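Local coordinates for DNA repair protein RAD2 (Saccharomyces cerevisiae, PDB 4Q0W) that cuts single-stranded DNA next to damaged sites during nucleotide excision repair, as a magnesium-dependent endonuclease of the XPG/RAD2 family, at residues Ala30-Leu38 with Ser52-Arg60; Gly1-Ala9 with Thr190-Phe198. All coordinates share one frame; numbering follows the deposited sequence. Where two conformers were deposited one is given.

Both contacts belong to the nuclease core built round one mixed beta-sheet, and their centres lie 21 Å apart, with nearest atoms about 6 Å from each other and no touch. Contact 1 stays inside the N-domain, pairing helix 33-40, which follows strand 25-29, with helix 52-66, which precedes strand 70-75. Contact 2 reaches from the very start of the N-domain to Thr-190-Phe-198 in the I-domain, just beyond strand 187-189, so contact 1 is nested within the long loop that contact 2 closes. Both meet the bound DNA: contact 1 touches DT3 of chain C and DA16 of chain D, contact 2 DG4 and DA5 of chain C, beside the calcium ion.

Contact 1: Ala30-Leu38 with Ser52-Arg60; sequences ASIWIYQFL and SHITGFFRR. With nucleotides of chain C; nucleotides of chain D.
The indole of Trp-33 lies beneath Arg-60: CD makes a CH-pi contact with the six-membered ring, 3.5 Å from its centroid, and the guanidinium, its plane turned 85° from the indole's, a cation-pi contact with the five-membered ring. The extended chain of Arg-60 brings NH2 to donate a hydrogen bond to Gln-36 OE1 (3.2 Å), nearly in line with the C=O bond (163°); water 1 joins that oxygen to NH1. The CZ corner of Phe-37 touches one face of the guanidinium near its rim. Two N-domain helices, segments 33-38 and 52-60, cross here at 116° with axes 8.6 Å apart; Phe-37 is the first helix's knob among Ser-52, Gly-56, Phe-57 and Arg-60, with Gly-56 CA 3.5 Å from its ring centroid, where a side chain would collide. The edge of Trp-33 meets the face of Phe-57, and Phe-73 of strand 70-75 backs both. An alanine in place of Trp-33 would probably leave Arg-60 without its cation-pi and CH-pi partner, freer to turn, and one face of Phe-57 uncovered. Gln-36 NE2 donates to O2 of DT3 of chain C (2.9 Å); Arg-60 thus probably steadies, from the second shell, the amide contacting this base's minor-groove edge.

Contact 2: Gly1-Ala9 with Thr190-Phe198; sequences GVHSFWDIA and TDDSDVFLF. With CA (calcium ion), chain E; nucleotides of chain C.
The amino group of Gly-1 is gripped by two carboxylates: Gly-1 N donates to Asp-194 OD2 (2.8 Å), from above that carboxylate's plane, and forms a salt bridge with Asp-192 OD1 (3.0 Å), weak as a hydrogen bond. Asp-194 OD2 also binds the calcium ion (2.5 Å), as does Glu-173, while Asp-192 holds waters 3 and 4 of its shell. The positive terminus probably offsets some of this crowded negative charge. A beta carbon on Gly-1 would lie too close to Ser-193 OG and to OP2 of DA5 of chain C, so the residue suits the place. Asp-192 OD1 accepts a capping bond from Asp-194 N through its anti lone pair. The calcium ion probably marks one of the two magnesium sites of the XPG/RAD2 (FEN1-like) family. Ser-193 OG, turned between its backbone N and carbonyl carbon (chi1 55°), accepts from Val-2 N (2.8 Å), and water 2 links it to OP1 of DA5. OP1 accepts hydrogen bonds from Ser-193 N (177°) and Trp-6 NE1; NE1 also bonds weakly to Asp-191 O (2.9 Å). Ser-193 CB lies against one face of the Trp-6 indole, and Trp-6 CH2 reaches Phe-196 CE2 (3.5 Å) at the phenyl edge, in an aromatic cluster with Phe-5.

Contact 1: Ala30-Leu38 with Ser52-Arg60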
loop_
_atom_site.group_PDB
_atom_site.type_symbol
_atom_site.label_atom_id
_atom_site.label_comp_id
_atom_site.label_asym_id
_atom_site.label_seq_id
_atom_site.Cartn_x
_atom_site.Cartn_y
_atom_site.Cartn_z
ATOM N N ALA A 30 -28.843 -3.342 14.211
ATOM C CA ALA A 30 -29.041 -1.920 13.969
ATOM C C ALA A 30 -28.188 -1.084 14.904
ATOM O O ALA A 30 -28.447 0.103 15.083
ATOM C CB ALA A 30 -30.510 -1.564 14.122
ATOM N N SER A 31 -27.161 -1.717 15.472
ATOM C CA SER A 31 -26.321 -1.123 16.517
ATOM C C SER A 31 -25.614 0.190 16.142
ATOM O O SER A 31 -25.382 1.035 17.011
ATOM C CB SER A 31 -25.278 -2.149 16.987
ATOM O OG SER A 31 -24.416 -2.539 15.918
ATOM N N ILE A 32 -25.256 0.368 14.873
ATOM C CA ILE A 32 -24.549 1.590 14.477
ATOM C C ILE A 32 -25.309 2.455 13.462
ATOM O O ILE A 32 -24.768 3.436 12.941
ATOM C CB ILE A 32 -23.111 1.308 13.950
ATOM C CG1 ILE A 32 -23.152 0.533 12.635
ATOM C CG2 ILE A 32 -22.274 0.584 14.991
ATOM C CD1 ILE A 32 -21.891 0.683 11.811
ATOM N N TRP A 33 -26.557 2.097 13.180
ATOM C CA TRP A 33 -27.370 2.862 12.230
ATOM C C TRP A 33 -27.502 4.349 12.599
ATOM O O TRP A 33 -27.329 5.229 11.746
ATOM C CB TRP A 33 -28.772 2.256 12.119
ATOM C CG TRP A 33 -28.839 0.974 11.346
ATOM C CD1 TRP A 33 -27.806 0.101 11.074
ATOM C CD2 TRP A 33 -30.005 0.421 10.730
ATOM N NE1 TRP A 33 -28.277 -0.964 10.328
ATOM C CE2 TRP A 33 -29.618 -0.784 10.099
ATOM C CE3 TRP A 33 -31.343 0.833 10.643
ATOM C CZ2 TRP A 33 -30.523 -1.581 9.394
ATOM C CZ3 TRP A 33 -32.239 0.038 9.939
ATOM C CH2 TRP A 33 -31.825 -1.160 9.332
ATOM N N ILE A 34 -27.810 4.637 13.861
ATOM C CA ILE A 34 -28.052 6.035 14.240
ATOM C C ILE A 34 -26.811 6.881 13.976
ATOM O O ILE A 34 -26.882 7.887 13.261
ATOM C CB ILE A 34 -28.499 6.190 15.699
ATOM C CG1 ILE A 34 -29.870 5.554 15.916
ATOM C CG2 ILE A 34 -28.581 7.669 16.083
ATOM C CD1 ILE A 34 -30.285 5.516 17.382
ATOM N N TYR A 35 -25.676 6.452 14.526
ATOM C CA TYR A 35 -24.428 7.189 14.370
ATOM C C TYR A 35 -24.083 7.339 12.903
ATOM O O TYR A 35 -23.592 8.384 12.471
ATOM C CB TYR A 35 -23.275 6.498 15.113
ATOM C CG TYR A 35 -22.057 7.386 15.228
ATOM C CD1 TYR A 35 -22.066 8.502 16.062
ATOM C CD2 TYR A 35 -20.901 7.127 14.490
ATOM C CE1 TYR A 35 -20.955 9.335 16.168
ATOM C CE2 TYR A 35 -19.785 7.953 14.588
ATOM C CZ TYR A 35 -19.820 9.055 15.427
ATOM O OH TYR A 35 -18.723 9.879 15.528
ATOM N N GLN A 36 -24.364 6.288 12.142
ATOM C CA GLN A 36 -24.096 6.264 10.715
ATOM C C GLN A 36 -24.928 7.300 9.952
ATOM O O GLN A 36 -24.412 8.002 9.080
ATOM C CB GLN A 36 -24.376 4.855 10.188
ATOM C CG GLN A 36 -23.930 4.587 8.769
ATOM C CD GLN A 36 -23.964 3.102 8.436
ATOM O OE1 GLN A 36 -24.811 2.645 7.667
ATOM N NE2 GLN A 36 -23.036 2.343 9.016
ATOM N N PHE A 37 -26.214 7.392 10.278
ATOM C CA PHE A 37 -27.093 8.361 9.632
ATOM C C PHE A 37 -26.706 9.791 10.009
ATOM O O PHE A 37 -26.794 10.704 9.188
ATOM C CB PHE A 37 -28.549 8.085 10.008
ATOM C CG PHE A 37 -29.104 6.824 9.394
ATOM C CD1 PHE A 37 -28.959 6.577 8.040
ATOM C CD2 PHE A 37 -29.763 5.885 10.175
ATOM C CE1 PHE A 37 -29.462 5.416 7.475
ATOM C CE2 PHE A 37 -30.268 4.719 9.619
ATOM C CZ PHE A 37 -30.115 4.485 8.269
ATOM N N LEU A 38 -26.286 9.972 11.259
ATOM C CA LEU A 38 -25.754 11.250 11.733
ATOM C C LEU A 38 -24.590 11.732 10.876
ATOM O O LEU A 38 -24.537 12.900 10.490
ATOM C CB LEU A 38 -25.279 11.125 13.178
ATOM C CG LEU A 38 -26.223 11.559 14.290
ATOM C CD1 LEU A 38 -27.608 10.964 14.092
ATOM C CD2 LEU A 38 -25.650 11.153 15.636
ATOM N N SER A 52 -32.313 12.750 11.028
ATOM C CA SER A 52 -31.855 11.844 9.975
ATOM C C SER A 52 -31.911 10.387 10.424
ATOM O O SER A 52 -32.010 9.475 9.594
ATOM C CB SER A 52 -30.421 12.190 9.568
ATOM O OG SER A 52 -29.522 11.902 10.627
ATOM N N HIS A 53 -31.835 10.164 11.734
ATOM C CA HIS A 53 -31.981 8.814 12.265
ATOM C C HIS A 53 -33.394 8.277 12.028
ATOM O O HIS A 53 -33.579 7.074 11.816
ATOM C CB HIS A 53 -31.651 8.782 13.752
ATOM C CG HIS A 53 -32.571 9.617 14.591
ATOM N ND1 HIS A 53 -32.693 10.980 14.432
ATOM C CD2 HIS A 53 -33.407 9.277 15.602
ATOM C CE1 HIS A 53 -33.570 11.445 15.306
ATOM N NE2 HIS A 53 -34.022 10.432 16.023
ATOM N N ILE A 54 -34.386 9.165 12.070
ATOM C CA ILE A 54 -35.764 8.765 11.799
ATOM C C ILE A 54 -35.945 8.491 10.312
ATOM O O ILE A 54 -36.489 7.458 9.928
ATOM C CB ILE A 54 -36.776 9.842 12.247
ATOM C CG1 ILE A 54 -36.590 10.159 13.731
ATOM C CG2 ILE A 54 -38.220 9.394 11.959
ATOM C CD1 ILE A 54 -37.010 9.044 14.644
ATOM N N THR A 55 -35.485 9.423 9.482
ATOM C CA THR A 55 -35.560 9.267 8.035
ATOM C C THR A 55 -34.844 7.981 7.608
ATOM O O THR A 55 -35.370 7.198 6.813
ATOM C CB THR A 55 -34.916 10.471 7.314
ATOM O OG1 THR A 55 -35.610 11.669 7.679
ATOM C CG2 THR A 55 -34.979 10.306 5.806
ATOM N N GLY A 56 -33.650 7.767 8.159
ATOM C CA GLY A 56 -32.835 6.608 7.832
ATOM C C GLY A 56 -33.507 5.305 8.211
ATOM O O GLY A 56 -33.640 4.411 7.377
ATOM N N PHE A 57 -33.925 5.190 9.471
ATOM C CA PHE A 57 -34.617 3.988 9.920
ATOM C C PHE A 57 -35.881 3.731 9.110
ATOM O O PHE A 57 -36.125 2.590 8.700
ATOM C CB PHE A 57 -34.966 4.068 11.403
ATOM C CG PHE A 57 -33.928 3.459 12.307
ATOM C CD1 PHE A 57 -32.764 4.152 12.616
ATOM C CD2 PHE A 57 -34.126 2.200 12.865
ATOM C CE1 PHE A 57 -31.812 3.601 13.455
ATOM C CE2 PHE A 57 -33.177 1.641 13.706
ATOM C CZ PHE A 57 -32.015 2.346 14.000
ATOM N N PHE A 58 -36.676 4.780 8.870
ATOM C CA PHE A 58 -37.936 4.613 8.138
ATOM C C PHE A 58 -37.717 3.998 6.745
ATOM O O PHE A 58 -38.415 3.062 6.349
ATOM C CB PHE A 58 -38.699 5.948 8.030
ATOM C CG PHE A 58 -40.055 5.829 7.363
ATOM C CD1 PHE A 58 -40.183 5.940 5.982
ATOM C CD2 PHE A 58 -41.205 5.625 8.123
ATOM C CE1 PHE A 58 -41.441 5.832 5.366
ATOM C CE2 PHE A 58 -42.459 5.516 7.515
ATOM C CZ PHE A 58 -42.569 5.617 6.137
ATOM N N ARG A 59 -36.754 4.540 6.011
ATOM C CA ARG A 59 -36.437 4.068 4.670
ATOM C C ARG A 59 -35.968 2.603 4.642
ATOM O O ARG A 59 -36.334 1.831 3.739
ATOM C CB ARG A 59 -35.356 4.970 4.066
ATOM C CG ARG A 59 -34.910 4.573 2.662
ATOM C CD ARG A 59 -33.875 5.557 2.120
ATOM N N ARG A 60 -35.147 2.221 5.616
ATOM C CA ARG A 60 -34.659 0.844 5.668
ATOM C C ARG A 60 -35.762 -0.131 6.072
ATOM O O ARG A 60 -35.856 -1.230 5.528
ATOM C CB ARG A 60 -33.442 0.730 6.599
ATOM C CG ARG A 60 -32.224 1.448 6.050
ATOM C CD ARG A 60 -30.963 1.104 6.830
ATOM N NE ARG A 60 -29.777 1.690 6.220
ATOM C CZ ARG A 60 -28.546 1.531 6.695
ATOM N NH1 ARG A 60 -28.344 0.798 7.779
ATOM N NH2 ARG A 60 -27.517 2.105 6.086
ATOM P P DT C 3 -16.646 5.146 16.492
ATOM O "O5'" DT C 3 -17.999 5.111 15.629
ATOM C "C5'" DT C 3 -19.046 4.197 15.957
ATOM C "C4'" DT C 3 -19.408 3.344 14.757
ATOM O "O4'" DT C 3 -19.943 4.163 13.698
ATOM C "C3'" DT C 3 -18.212 2.635 14.143
ATOM O "O3'" DT C 3 -18.200 1.299 14.614
ATOM C "C2'" DT C 3 -18.420 2.693 12.632
ATOM C "C1'" DT C 3 -19.646 3.572 12.448
ATOM N N1 DT C 3 -19.443 4.689 11.493
ATOM C C2 DT C 3 -19.971 4.602 10.223
ATOM O O2 DT C 3 -20.596 3.635 9.826
ATOM N N3 DT C 3 -19.746 5.701 9.435
ATOM C C4 DT C 3 -19.047 6.842 9.795
ATOM O O4 DT C 3 -18.884 7.780 9.017
ATOM C C5 DT C 3 -18.517 6.853 11.140
ATOM C C7 DT C 3 -17.749 8.039 11.641
ATOM C C6 DT C 3 -18.738 5.792 11.919
ATOM P P DA D 16 -21.208 4.518 -2.208
ATOM O OP1 DA D 16 -20.899 3.340 -3.060
ATOM O OP2 DA D 16 -21.626 5.796 -2.835
ATOM O "O5'" DA D 16 -22.330 4.126 -1.134
ATOM C "C5'" DA D 16 -22.226 2.917 -0.393
ATOM C "C4'" DA D 16 -22.937 3.074 0.936
ATOM O "O4'" DA D 16 -22.236 4.047 1.752
ATOM C "C3'" DA D 16 -24.369 3.606 0.845
ATOM O "O3'" DA D 16 -25.302 2.528 1.005
ATOM C "C2'" DA D 16 -24.472 4.655 1.966
ATOM C "C1'" DA D 16 -23.167 4.446 2.734
ATOM N N9 DA D 16 -22.641 5.602 3.460
ATOM C C8 DA D 16 -22.617 6.914 3.066
ATOM N N7 DA D 16 -22.068 7.721 3.947
ATOM C C5 DA D 16 -21.700 6.882 4.991
ATOM C C6 DA D 16 -21.071 7.120 6.236
ATOM N N6 DA D 16 -20.678 8.332 6.647
ATOM N N1 DA D 16 -20.850 6.056 7.044
ATOM C C2 DA D 16 -21.238 4.839 6.628
ATOM N N3 DA D 16 -21.840 4.498 5.485
ATOM C C4 DA D 16 -22.048 5.573 4.706
HETATM O O HOH W 1 -25.575 0.267 7.745
#

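Contact 2: Gly1-Ala9 with Thr190-Phe198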
loop_
_atom_site.group_PDB
_atom_site.type_symbol
_atom_site.label_atom_id
_atom_site.label_comp_id
_atom_site.label_asym_id
_atom_site.label_seq_id
_atom_site.Cartn_x
_atom_site.Cartn_y
_atom_site.Cartn_z
ATOM N N GLY A 1 -15.696 -5.336 13.914
ATOM C CA GLY A 1 -15.294 -6.282 12.890
ATOM C C GLY A 1 -13.844 -6.705 12.997
ATOM O O GLY A 1 -13.072 -6.152 13.785
ATOM N N VAL A 2 -13.476 -7.702 12.202
ATOM C CA VAL A 2 -12.093 -8.118 12.116
ATOM C C VAL A 2 -11.453 -7.444 10.901
ATOM O O VAL A 2 -11.968 -7.540 9.775
ATOM C CB VAL A 2 -11.985 -9.636 11.988
ATOM C CG1 VAL A 2 -10.546 -10.050 11.760
ATOM C CG2 VAL A 2 -12.551 -10.309 13.236
ATOM N N HIS A 3 -10.327 -6.776 11.121
ATOM C CA HIS A 3 -9.691 -6.010 10.048
ATOM C C HIS A 3 -9.323 -6.880 8.840
ATOM O O HIS A 3 -8.682 -7.923 9.005
ATOM C CB HIS A 3 -8.443 -5.301 10.569
ATOM C CG HIS A 3 -7.948 -4.221 9.659
ATOM N ND1 HIS A 3 -6.719 -4.272 9.037
ATOM C CD2 HIS A 3 -8.531 -3.070 9.247
ATOM C CE1 HIS A 3 -6.559 -3.192 8.293
ATOM N NE2 HIS A 3 -7.645 -2.448 8.400
ATOM N N SER A 4 -9.737 -6.450 7.642
ATOM C CA SER A 4 -9.449 -7.158 6.385
ATOM C C SER A 4 -10.208 -8.469 6.224
ATOM O O SER A 4 -10.005 -9.195 5.240
ATOM C CB SER A 4 -7.942 -7.449 6.208
ATOM O OG SER A 4 -7.166 -6.276 6.297
ATOM N N PHE A 5 -11.062 -8.801 7.178
ATOM C CA PHE A 5 -11.720 -10.092 7.111
ATOM C C PHE A 5 -12.618 -10.261 5.881
ATOM O O PHE A 5 -12.710 -11.357 5.321
ATOM C CB PHE A 5 -12.519 -10.397 8.371
ATOM C CG PHE A 5 -13.057 -11.786 8.383
ATOM C CD1 PHE A 5 -12.197 -12.866 8.546
ATOM C CD2 PHE A 5 -14.401 -12.028 8.154
ATOM C CE1 PHE A 5 -12.683 -14.167 8.519
ATOM C CE2 PHE A 5 -14.895 -13.325 8.134
ATOM C CZ PHE A 5 -14.034 -14.392 8.320
ATOM N N TRP A 6 -13.286 -9.188 5.468
ATOM C CA TRP A 6 -14.160 -9.273 4.304
ATOM C C TRP A 6 -13.343 -9.513 3.038
ATOM O O TRP A 6 -13.835 -10.118 2.092
ATOM C CB TRP A 6 -15.043 -8.030 4.176
ATOM C CG TRP A 6 -16.132 -7.988 5.215
ATOM C CD1 TRP A 6 -16.273 -7.075 6.231
ATOM C CD2 TRP A 6 -17.222 -8.909 5.356
ATOM N NE1 TRP A 6 -17.381 -7.372 6.983
ATOM C CE2 TRP A 6 -17.987 -8.490 6.467
ATOM C CE3 TRP A 6 -17.630 -10.049 4.647
ATOM C CZ2 TRP A 6 -19.139 -9.165 6.883
ATOM C CZ3 TRP A 6 -18.768 -10.718 5.058
ATOM C CH2 TRP A 6 -19.515 -10.273 6.167
ATOM N N ASP A 7 -12.090 -9.060 3.033
ATOM C CA ASP A 7 -11.180 -9.354 1.926
ATOM C C ASP A 7 -10.928 -10.853 1.835
ATOM O O ASP A 7 -10.780 -11.411 0.745
ATOM C CB ASP A 7 -9.844 -8.639 2.102
ATOM C CG ASP A 7 -9.965 -7.134 1.993
ATOM O OD1 ASP A 7 -10.933 -6.653 1.365
ATOM O OD2 ASP A 7 -9.081 -6.435 2.531
ATOM N N ILE A 8 -10.883 -11.504 2.992
ATOM C CA ILE A 8 -10.652 -12.941 3.037
ATOM C C ILE A 8 -11.934 -13.721 2.718
ATOM O O ILE A 8 -11.891 -14.718 2.002
ATOM C CB ILE A 8 -10.068 -13.370 4.405
ATOM C CG1 ILE A 8 -8.662 -12.777 4.582
ATOM C CG2 ILE A 8 -10.017 -14.880 4.518
ATOM C CD1 ILE A 8 -8.164 -12.785 6.029
ATOM N N ALA A 9 -13.075 -13.266 3.233
ATOM C CA ALA A 9 -14.331 -14.003 3.038
ATOM C C ALA A 9 -15.027 -13.685 1.705
ATOM O O ALA A 9 -15.833 -14.485 1.210
ATOM C CB ALA A 9 -15.281 -13.774 4.214
ATOM N N THR A 190 -26.322 -7.826 8.679
ATOM C CA THR A 190 -25.258 -7.028 9.298
ATOM C C THR A 190 -24.131 -6.880 8.303
ATOM O O THR A 190 -24.035 -7.665 7.355
ATOM C CB THR A 190 -24.689 -7.689 10.586
ATOM O OG1 THR A 190 -23.767 -6.785 11.212
ATOM C CG2 THR A 190 -23.934 -8.995 10.253
ATOM N N ASP A 191 -23.289 -5.870 8.486
ATOM C CA ASP A 191 -22.083 -5.769 7.687
ATOM C C ASP A 191 -20.833 -6.014 8.533
ATOM O O ASP A 191 -19.703 -5.937 8.031
ATOM C CB ASP A 191 -21.987 -4.398 7.023
ATOM C CG ASP A 191 -23.144 -4.122 6.078
ATOM O OD1 ASP A 191 -23.766 -5.091 5.587
ATOM O OD2 ASP A 191 -23.426 -2.926 5.835
ATOM N N ASP A 192 -21.036 -6.301 9.814
ATOM C CA ASP A 192 -19.914 -6.395 10.746
ATOM C C ASP A 192 -19.389 -7.830 10.832
ATOM O O ASP A 192 -20.082 -8.720 11.320
ATOM C CB ASP A 192 -20.324 -5.893 12.134
ATOM C CG ASP A 192 -19.117 -5.668 13.054
ATOM O OD1 ASP A 192 -18.289 -6.587 13.194
ATOM O OD2 ASP A 192 -18.978 -4.565 13.620
ATOM N N SER A 193 -18.157 -8.037 10.378
ATOM C CA SER A 193 -17.562 -9.379 10.337
ATOM C C SER A 193 -17.456 -10.094 11.685
ATOM O O SER A 193 -17.274 -11.310 11.715
ATOM C CB SER A 193 -16.187 -9.348 9.664
ATOM O OG SER A 193 -15.321 -8.403 10.285
ATOM N N ASP A 194 -17.576 -9.366 12.795
ATOM C CA ASP A 194 -17.548 -10.016 14.116
ATOM C C ASP A 194 -18.606 -11.098 14.275
ATOM O O ASP A 194 -18.437 -12.026 15.073
ATOM C CB ASP A 194 -17.750 -8.988 15.227
ATOM C CG ASP A 194 -16.495 -8.241 15.539
ATOM O OD1 ASP A 194 -15.405 -8.835 15.389
ATOM O OD2 ASP A 194 -16.586 -7.063 15.922
ATOM N N VAL A 195 -19.708 -10.967 13.536
ATOM C CA VAL A 195 -20.823 -11.913 13.660
ATOM C C VAL A 195 -20.397 -13.376 13.414
ATOM O O VAL A 195 -20.928 -14.295 14.047
ATOM C CB VAL A 195 -22.015 -11.515 12.727
ATOM C CG1 VAL A 195 -21.603 -11.601 11.254
ATOM C CG2 VAL A 195 -23.217 -12.381 12.993
ATOM N N PHE A 196 -19.435 -13.596 12.515
ATOM C CA PHE A 196 -18.947 -14.960 12.265
ATOM C C PHE A 196 -18.239 -15.504 13.511
ATOM O O PHE A 196 -18.444 -16.656 13.894
ATOM C CB PHE A 196 -17.968 -14.999 11.083
ATOM C CG PHE A 196 -18.616 -14.738 9.734
ATOM C CD1 PHE A 196 -19.507 -15.649 9.187
ATOM C CD2 PHE A 196 -18.318 -13.589 9.021
ATOM C CE1 PHE A 196 -20.104 -15.405 7.956
ATOM C CE2 PHE A 196 -18.898 -13.341 7.780
ATOM C CZ PHE A 196 -19.794 -14.242 7.255
ATOM N N LEU A 197 -17.405 -14.666 14.132
ATOM C CA LEU A 197 -16.632 -15.067 15.312
ATOM C C LEU A 197 -17.537 -15.368 16.500
ATOM O O LEU A 197 -17.227 -16.242 17.314
ATOM C CB LEU A 197 -15.563 -14.016 15.663
ATOM C CG LEU A 197 -14.297 -14.097 14.797
ATOM C CD1 LEU A 197 -14.583 -13.776 13.327
ATOM C CD2 LEU A 197 -13.182 -13.196 15.325
ATOM N N PHE A 198 -18.680 -14.684 16.571
ATOM C CA PHE A 198 -19.692 -14.990 17.579
ATOM C C PHE A 198 -20.554 -16.183 17.166
ATOM O O PHE A 198 -21.581 -16.455 17.787
ATOM C CB PHE A 198 -20.605 -13.776 17.839
ATOM C CG PHE A 198 -19.910 -12.619 18.512
ATOM C CD1 PHE A 198 -19.286 -12.785 19.743
ATOM C CD2 PHE A 198 -19.900 -11.359 17.926
ATOM C CE1 PHE A 198 -18.650 -11.702 20.373
ATOM C CE2 PHE A 198 -19.273 -10.273 18.549
ATOM C CZ PHE A 198 -18.645 -10.448 19.772
HETATM CA CA CA E . -18.400 -5.627 16.835
ATOM P P DA C 5 -16.103 -4.309 9.399
ATOM O OP1 DA C 5 -16.611 -5.715 9.337
ATOM O OP2 DA C 5 -14.751 -4.028 9.959
ATOM O "O5'" DA C 5 -16.142 -3.616 7.949
ATOM C "C5'" DA C 5 -17.400 -3.542 7.244
ATOM C "C4'" DA C 5 -17.222 -2.947 5.862
ATOM O "O4'" DA C 5 -16.974 -1.524 5.976
ATOM C "C3'" DA C 5 -16.072 -3.521 5.035
ATOM O "O3'" DA C 5 -16.563 -3.746 3.717
ATOM C "C2'" DA C 5 -14.994 -2.427 5.088
ATOM C "C1'" DA C 5 -15.834 -1.157 5.221
ATOM N N9 DA C 5 -15.240 -0.038 5.956
ATOM C C8 DA C 5 -14.651 -0.068 7.198
ATOM N N7 DA C 5 -14.237 1.111 7.611
ATOM C C5 DA C 5 -14.589 1.977 6.576
ATOM C C6 DA C 5 -14.421 3.369 6.397
ATOM N N6 DA C 5 -13.837 4.161 7.308
ATOM N N1 DA C 5 -14.886 3.914 5.246
ATOM C C2 DA C 5 -15.477 3.121 4.344
ATOM N N3 DA C 5 -15.686 1.803 4.400
ATOM C C4 DA C 5 -15.212 1.286 5.551
ATOM P P DG C 4 -16.870 0.410 14.471
ATOM O OP1 DG C 4 -16.859 -0.572 15.588
ATOM O OP2 DG C 4 -15.724 1.341 14.284
ATOM O "O5'" DG C 4 -17.086 -0.365 13.091
ATOM C "C5'" DG C 4 -18.206 -1.204 12.908
ATOM C "C4'" DG C 4 -18.168 -1.704 11.476
ATOM O "O4'" DG C 4 -18.320 -0.593 10.549
ATOM C "C3'" DG C 4 -16.868 -2.405 11.074
ATOM O "O3'" DG C 4 -17.228 -3.505 10.237
ATOM C "C2'" DG C 4 -16.064 -1.327 10.333
ATOM C "C1'" DG C 4 -17.176 -0.491 9.697
ATOM N N9 DG C 4 -16.904 0.942 9.612
ATOM C C8 DG C 4 -16.231 1.739 10.516
ATOM N N7 DG C 4 -16.181 2.998 10.162
ATOM C C5 DG C 4 -16.859 3.046 8.955
ATOM C C6 DG C 4 -17.125 4.145 8.108
ATOM O O6 DG C 4 -16.797 5.329 8.270
ATOM N N1 DG C 4 -17.841 3.750 6.975
ATOM C C2 DG C 4 -18.256 2.451 6.711
ATOM N N2 DG C 4 -18.948 2.240 5.569
ATOM N N3 DG C 4 -18.013 1.411 7.511
ATOM C C4 DG C 4 -17.316 1.788 8.610
HETATM O O HOH W 2 -14.245 -6.930 8.464
HETATM O O HOH W 3 -17.344 -3.762 15.613
HETATM O O HOH W 4 -19.409 -3.502 16.531
#